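Local coordinates for protein ATPase associated with various cellular activities, AAA_5 (Staphylothermus marinus, PDB 6N0S) that forms the N-terminal EVE-like domain of an McrB restriction protein, resembles PUA-like RNA-binding domains, and probably serves nucleic-acid recognition beside a predicted ATPase module, at residues A[28-42]-A[124-137]. Numbering follows the deposited sequence.
Sequences GLTLWGMIKKHASEY and IRPSRSDRFFLFRL
Phe133 lies flat between the backbone of Gly33 and the ring of Tyr42. Gly33 N sits over the centre of one face, 3.6 Å above the plane, and Gly33 CA adds a CH-pi contact. Tyr42 approaches the opposite face nearly parallel (10°) but is displaced toward the rim, so that Phe133 CB, rather than the ring centre, lies over the Tyr42 face, 3.4 Å from Tyr42 CE1. With CG between its own N and carbonyl carbon (chi1 66°), Phe133 folds its ring back across the neighbouring strand, where Gly33 has no side chain to obstruct it. Phe135 meets the edge of the Tyr42 ring, completing an aromatic cluster, and the Tyr42 hydroxyl is hydrogen-bonded to Glu89.

On the other side of the sheet, selenomethionine Met34 bends at its last torsion to put CE 3.6 Å from Phe132 CZ, near Ile124 and Pro126. Its SE lies beside Asp130, whose OD2 accepts a hydrogen bond from Ser127 N (2.8 Å), which reaches it from above the carboxylate plane and ties down the turn 127-130, while OD1 pairs with Lys36 NZ in a salt bridge whose hydrogen bond is weak (3.3 Å). Trp32 presents its ring edge to Phe132 and reaches helix 110-124 through a hydrogen bond between NE1 and the hydroxyl of Tyr116.

Between these two layers of side chains the strands run antiparallel at 175°. Phe135 N to Leu31 O is short (2.8 Å) and nearly straight, whereas Gly33 N to Phe133 O is weak. Strand 30-34 forms one edge of a small three-stranded antiparallel sheet, 30-34, 132-136 and 89-90, which packs between helix 92-105 and strand 72-80 of the larger mixed sheet in this EVE-like, PUA-related domain.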
loop_
_atom_site.group_PDB
_atom_site.type_symbol
_atom_site.label_atom_id
_atom_site.label_comp_id
_atom_site.label_asym_id
_atom_site.label_seq_id
_atom_site.Cartn_x
_atom_site.Cartn_y
_atom_site.Cartn_z
ATOM N N GLY A 28 -4.303 4.074 3.906
ATOM C CA GLY A 28 -4.010 3.900 5.304
ATOM C C GLY A 28 -4.846 2.844 5.979
ATOM O O GLY A 28 -4.560 2.503 7.132
ATOM N N LEU A 29 -5.829 2.271 5.286
ATOM C CA LEU A 29 -6.679 1.231 5.838
ATOM C C LEU A 29 -6.270 -0.182 5.460
ATOM O O LEU A 29 -6.445 -1.113 6.264
ATOM C CB LEU A 29 -8.123 1.460 5.379
ATOM C CG LEU A 29 -8.733 2.782 5.786
ATOM C CD1 LEU A 29 -10.160 2.833 5.226
ATOM C CD2 LEU A 29 -8.718 2.954 7.294
ATOM N N THR A 30 -5.798 -0.392 4.235
ATOM C CA THR A 30 -5.395 -1.726 3.818
ATOM C C THR A 30 -4.277 -1.624 2.808
ATOM O O THR A 30 -3.981 -0.554 2.274
ATOM C CB THR A 30 -6.529 -2.546 3.183
ATOM O OG1 THR A 30 -6.861 -1.986 1.905
ATOM C CG2 THR A 30 -7.757 -2.581 4.065
ATOM N N LEU A 31 -3.636 -2.776 2.613
ATOM C CA LEU A 31 -2.782 -3.084 1.479
ATOM C C LEU A 31 -3.377 -4.296 0.802
ATOM O O LEU A 31 -3.671 -5.291 1.466
ATOM C CB LEU A 31 -1.348 -3.420 1.899
ATOM C CG LEU A 31 -0.610 -2.417 2.789
ATOM C CD1 LEU A 31 0.812 -2.965 3.106
ATOM C CD2 LEU A 31 -0.520 -1.038 2.179
ATOM N N TRP A 32 -3.524 -4.233 -0.509
ATOM C CA TRP A 32 -4.095 -5.378 -1.194
ATOM C C TRP A 32 -3.695 -5.305 -2.653
ATOM O O TRP A 32 -3.359 -4.238 -3.167
ATOM C CB TRP A 32 -5.621 -5.389 -1.020
ATOM C CG TRP A 32 -6.332 -4.337 -1.789
ATOM C CD1 TRP A 32 -6.630 -3.071 -1.372
ATOM C CD2 TRP A 32 -6.854 -4.461 -3.101
ATOM N NE1 TRP A 32 -7.302 -2.395 -2.353
ATOM C CE2 TRP A 32 -7.450 -3.230 -3.431
ATOM C CE3 TRP A 32 -6.860 -5.495 -4.042
ATOM C CZ2 TRP A 32 -8.060 -3.002 -4.658
ATOM C CZ3 TRP A 32 -7.454 -5.274 -5.258
ATOM C CH2 TRP A 32 -8.054 -4.034 -5.564
ATOM N N GLY A 33 -3.724 -6.451 -3.304
ATOM C CA GLY A 33 -3.297 -6.529 -4.683
ATOM C C GLY A 33 -3.385 -7.958 -5.172
ATOM O O GLY A 33 -3.633 -8.892 -4.407
HETATM N N MSE A 34 -3.152 -8.113 -6.466
HETATM C CA MSE A 34 -3.182 -9.407 -7.090
HETATM C C MSE A 34 -1.815 -10.038 -6.955
HETATM O O MSE A 34 -0.831 -9.444 -7.354
HETATM C CB MSE A 34 -3.557 -9.289 -8.568
HETATM C CG MSE A 34 -3.639 -10.637 -9.301
HETATM SE SE MSE A 34 -4.135 -10.392 -11.213
HETATM C CE MSE A 34 -5.610 -9.371 -10.956
ATOM N N ILE A 35 -1.791 -11.259 -6.422
ATOM C CA ILE A 35 -0.548 -11.882 -6.006
ATOM C C ILE A 35 0.395 -12.024 -7.198
ATOM O O ILE A 35 1.532 -11.547 -7.157
ATOM C CB ILE A 35 -0.848 -13.221 -5.314
ATOM C CG1 ILE A 35 -1.517 -12.948 -3.968
ATOM C CG2 ILE A 35 0.425 -14.062 -5.125
ATOM C CD1 ILE A 35 -2.022 -14.184 -3.206
ATOM N N LYS A 36 -0.086 -12.602 -8.308
ATOM C CA LYS A 36 0.789 -12.853 -9.458
ATOM C C LYS A 36 1.311 -11.571 -10.093
ATOM O O LYS A 36 2.285 -11.620 -10.849
ATOM C CB LYS A 36 0.067 -13.693 -10.522
ATOM C CG LYS A 36 -1.016 -12.948 -11.302
ATOM C CD LYS A 36 -1.841 -13.865 -12.219
ATOM C CE LYS A 36 -2.373 -13.102 -13.460
ATOM N NZ LYS A 36 -3.091 -13.966 -14.449
ATOM N N LYS A 37 0.730 -10.425 -9.776
ATOM C CA LYS A 37 1.284 -9.158 -10.234
ATOM C C LYS A 37 2.360 -8.589 -9.307
ATOM O O LYS A 37 3.112 -7.711 -9.735
ATOM C CB LYS A 37 0.187 -8.102 -10.379
ATOM C CG LYS A 37 -0.826 -8.383 -11.474
ATOM C CD LYS A 37 -0.405 -7.745 -12.816
ATOM C CE LYS A 37 -1.386 -8.042 -13.961
ATOM N NZ LYS A 37 -2.731 -7.408 -13.755
ATOM N N HIS A 38 2.421 -9.009 -8.047
ATOM C CA HIS A 38 3.348 -8.396 -7.096
ATOM C C HIS A 38 3.962 -9.473 -6.222
ATOM O O HIS A 38 4.031 -9.369 -4.994
ATOM C CB HIS A 38 2.636 -7.327 -6.277
ATOM C CG HIS A 38 2.065 -6.246 -7.119
ATOM N ND1 HIS A 38 2.845 -5.267 -7.694
ATOM C CD2 HIS A 38 0.803 -6.032 -7.556
ATOM C CE1 HIS A 38 2.078 -4.472 -8.420
ATOM N NE2 HIS A 38 0.839 -4.916 -8.351
ATOM N N ALA A 39 4.390 -10.562 -6.862
ATOM C CA ALA A 39 4.695 -11.765 -6.102
ATOM C C ALA A 39 5.869 -11.542 -5.163
ATOM O O ALA A 39 5.810 -11.912 -3.989
ATOM C CB ALA A 39 4.992 -12.933 -7.045
ATOM N N SER A 40 6.965 -10.979 -5.665
ATOM C CA SER A 40 8.123 -10.793 -4.790
ATOM C C SER A 40 7.871 -9.731 -3.713
ATOM O O SER A 40 8.469 -9.792 -2.626
ATOM C CB SER A 40 9.360 -10.438 -5.611
ATOM O OG SER A 40 9.314 -9.120 -6.089
ATOM N N GLU A 41 7.026 -8.741 -4.009
ATOM C CA GLU A 41 6.653 -7.721 -3.016
ATOM C C GLU A 41 5.814 -8.324 -1.903
ATOM O O GLU A 41 6.114 -8.159 -0.712
ATOM C CB GLU A 41 5.892 -6.602 -3.704
ATOM C CG GLU A 41 6.782 -5.800 -4.664
ATOM C CD GLU A 41 6.059 -5.180 -5.870
ATOM O OE1 GLU A 41 5.089 -4.372 -5.709
ATOM O OE2 GLU A 41 6.511 -5.485 -6.999
ATOM N N TYR A 42 4.773 -9.054 -2.276
ATOM C CA TYR A 42 4.011 -9.809 -1.296
ATOM C C TYR A 42 4.903 -10.746 -0.495
ATOM O O TYR A 42 4.814 -10.809 0.737
ATOM C CB TYR A 42 2.925 -10.591 -2.022
ATOM C CG TYR A 42 2.035 -11.425 -1.124
ATOM C CD1 TYR A 42 1.516 -10.903 0.038
ATOM C CD2 TYR A 42 1.691 -12.725 -1.465
ATOM C CE1 TYR A 42 0.677 -11.651 0.853
ATOM C CE2 TYR A 42 0.835 -13.472 -0.665
ATOM C CZ TYR A 42 0.333 -12.921 0.491
ATOM O OH TYR A 42 -0.507 -13.650 1.299
ATOM N N ILE A 124 -6.456 -3.932 -13.698
ATOM C CA ILE A 124 -5.903 -5.244 -13.369
ATOM C C ILE A 124 -6.644 -6.420 -14.003
ATOM O O ILE A 124 -6.048 -7.506 -14.130
ATOM C CB ILE A 124 -5.796 -5.462 -11.841
ATOM C CG1 ILE A 124 -7.144 -5.379 -11.148
ATOM C CG2 ILE A 124 -4.828 -4.466 -11.242
ATOM C CD1 ILE A 124 -7.061 -5.695 -9.674
ATOM N N ARG A 125 -7.897 -6.247 -14.402
ATOM C CA ARG A 125 -8.668 -7.260 -15.130
ATOM C C ARG A 125 -8.536 -8.655 -14.525
ATOM O O ARG A 125 -7.922 -9.540 -15.123
ATOM C CB ARG A 125 -8.247 -7.267 -16.599
ATOM C CG ARG A 125 -8.324 -5.867 -17.230
ATOM C CD ARG A 125 -7.837 -5.820 -18.664
ATOM N NE ARG A 125 -6.389 -5.979 -18.769
ATOM C CZ ARG A 125 -5.501 -5.015 -18.538
ATOM N NH1 ARG A 125 -5.896 -3.794 -18.189
ATOM N NH2 ARG A 125 -4.209 -5.265 -18.651
ATOM N N PRO A 126 -9.126 -8.902 -13.364
ATOM C CA PRO A 126 -9.021 -10.222 -12.754
ATOM C C PRO A 126 -9.752 -11.274 -13.567
ATOM O O PRO A 126 -10.676 -10.991 -14.325
ATOM C CB PRO A 126 -9.689 -10.038 -11.387
ATOM C CG PRO A 126 -9.791 -8.571 -11.194
ATOM C CD PRO A 126 -9.958 -8.005 -12.556
ATOM N N SER A 127 -9.323 -12.509 -13.375
ATOM C CA SER A 127 -10.032 -13.682 -13.836
ATOM C C SER A 127 -10.527 -14.453 -12.623
ATOM O O SER A 127 -10.151 -14.165 -11.482
ATOM C CB SER A 127 -9.121 -14.553 -14.696
ATOM O OG SER A 127 -8.196 -15.273 -13.887
ATOM N N ARG A 128 -11.356 -15.463 -12.888
ATOM C CA ARG A 128 -11.967 -16.226 -11.805
ATOM C C ARG A 128 -10.918 -16.907 -10.937
ATOM O O ARG A 128 -11.138 -17.099 -9.735
ATOM C CB ARG A 128 -12.941 -17.267 -12.373
ATOM C CG ARG A 128 -13.712 -16.793 -13.614
ATOM C CD ARG A 128 -15.084 -17.472 -13.790
ATOM N NE ARG A 128 -15.956 -16.668 -14.659
ATOM C CZ ARG A 128 -16.582 -15.556 -14.270
ATOM N NH1 ARG A 128 -16.442 -15.115 -13.027
ATOM N NH2 ARG A 128 -17.348 -14.878 -15.125
ATOM N N SER A 129 -9.779 -17.276 -11.524
ATOM C CA SER A 129 -8.723 -17.956 -10.796
ATOM C C SER A 129 -7.767 -17.012 -10.068
ATOM O O SER A 129 -7.070 -17.453 -9.143
ATOM C CB SER A 129 -7.915 -18.823 -11.769
ATOM O OG SER A 129 -7.850 -18.196 -13.040
ATOM N N ASP A 130 -7.703 -15.740 -10.454
ATOM C CA ASP A 130 -6.713 -14.844 -9.867
ATOM C C ASP A 130 -6.951 -14.709 -8.371
ATOM O O ASP A 130 -8.091 -14.600 -7.917
ATOM C CB ASP A 130 -6.763 -13.470 -10.534
ATOM C CG ASP A 130 -6.288 -13.494 -11.979
ATOM O OD1 ASP A 130 -5.633 -14.472 -12.365
ATOM O OD2 ASP A 130 -6.558 -12.524 -12.725
ATOM N N ARG A 131 -5.864 -14.707 -7.609
ATOM C CA ARG A 131 -5.884 -14.604 -6.161
ATOM C C ARG A 131 -5.294 -13.279 -5.704
ATOM O O ARG A 131 -4.398 -12.720 -6.347
ATOM C CB ARG A 131 -5.063 -15.722 -5.511
ATOM C CG ARG A 131 -5.242 -17.097 -6.133
ATOM C CD ARG A 131 -6.672 -17.559 -5.967
ATOM N NE ARG A 131 -7.008 -17.639 -4.545
ATOM C CZ ARG A 131 -8.243 -17.626 -4.061
ATOM N NH1 ARG A 131 -9.284 -17.518 -4.875
ATOM N NH2 ARG A 131 -8.431 -17.697 -2.755
ATOM N N PHE A 132 -5.726 -12.858 -4.525
ATOM C CA PHE A 132 -5.485 -11.525 -3.989
ATOM C C PHE A 132 -5.001 -11.632 -2.553
ATOM O O PHE A 132 -5.452 -12.503 -1.810
ATOM C CB PHE A 132 -6.779 -10.671 -4.058
ATOM C CG PHE A 132 -7.132 -10.265 -5.432
ATOM C CD1 PHE A 132 -7.867 -11.102 -6.258
ATOM C CD2 PHE A 132 -6.694 -9.064 -5.921
ATOM C CE1 PHE A 132 -8.131 -10.747 -7.554
ATOM C CE2 PHE A 132 -6.987 -8.686 -7.228
ATOM C CZ PHE A 132 -7.689 -9.530 -8.041
ATOM N N PHE A 133 -4.069 -10.762 -2.172
ATOM C CA PHE A 133 -3.638 -10.633 -0.789
ATOM C C PHE A 133 -4.287 -9.408 -0.153
ATOM O O PHE A 133 -4.672 -8.454 -0.843
ATOM C CB PHE A 133 -2.098 -10.553 -0.671
ATOM C CG PHE A 133 -1.477 -9.313 -1.266
ATOM C CD1 PHE A 133 -1.376 -8.144 -0.533
ATOM C CD2 PHE A 133 -0.956 -9.333 -2.539
ATOM C CE1 PHE A 133 -0.769 -7.016 -1.079
ATOM C CE2 PHE A 133 -0.361 -8.207 -3.087
ATOM C CZ PHE A 133 -0.270 -7.054 -2.353
ATOM N N LEU A 134 -4.391 -9.450 1.186
ATOM C CA LEU A 134 -4.965 -8.371 1.974
ATOM C C LEU A 134 -4.269 -8.287 3.318
ATOM O O LEU A 134 -4.231 -9.267 4.054
ATOM C CB LEU A 134 -6.456 -8.602 2.198
ATOM C CG LEU A 134 -7.214 -7.615 3.085
ATOM C CD1 LEU A 134 -7.102 -6.237 2.561
ATOM C CD2 LEU A 134 -8.644 -8.055 3.118
ATOM N N PHE A 135 -3.776 -7.110 3.646
ATOM C CA PHE A 135 -3.283 -6.800 4.976
ATOM C C PHE A 135 -4.141 -5.692 5.566
ATOM O O PHE A 135 -4.391 -4.668 4.910
ATOM C CB PHE A 135 -1.818 -6.352 4.943
ATOM C CG PHE A 135 -0.860 -7.428 4.507
ATOM C CD1 PHE A 135 -0.530 -8.466 5.358
ATOM C CD2 PHE A 135 -0.297 -7.401 3.255
ATOM C CE1 PHE A 135 0.361 -9.444 4.986
ATOM C CE2 PHE A 135 0.585 -8.393 2.874
ATOM C CZ PHE A 135 0.911 -9.419 3.757
ATOM N N ARG A 136 -4.569 -5.873 6.808
ATOM C CA ARG A 136 -5.264 -4.810 7.530
ATOM C C ARG A 136 -4.232 -3.955 8.262
ATOM O O ARG A 136 -3.438 -4.485 9.040
ATOM C CB ARG A 136 -6.277 -5.410 8.504
ATOM C CG ARG A 136 -7.496 -6.000 7.811
ATOM C CD ARG A 136 -8.311 -6.843 8.754
ATOM N NE ARG A 136 -9.739 -6.718 8.490
ATOM C CZ ARG A 136 -10.432 -7.517 7.685
ATOM N NH1 ARG A 136 -9.839 -8.515 7.048
ATOM N NH2 ARG A 136 -11.741 -7.323 7.531
ATOM N N LEU A 137 -4.242 -2.647 7.994
ATOM C CA LEU A 137 -3.406 -1.652 8.645
ATOM C C LEU A 137 -4.117 -1.047 9.857
ATOM O O LEU A 137 -5.329 -1.186 10.035
ATOM C CB LEU A 137 -3.066 -0.524 7.666
ATOM C CG LEU A 137 -2.381 -0.995 6.375
ATOM C CD1 LEU A 137 -2.238 0.161 5.405
ATOM C CD2 LEU A 137 -1.033 -1.626 6.689
HETATM O O HOH W 1 -8.203 -1.271 8.592
HETATM O O HOH W 2 -2.980 -13.690 -8.570
#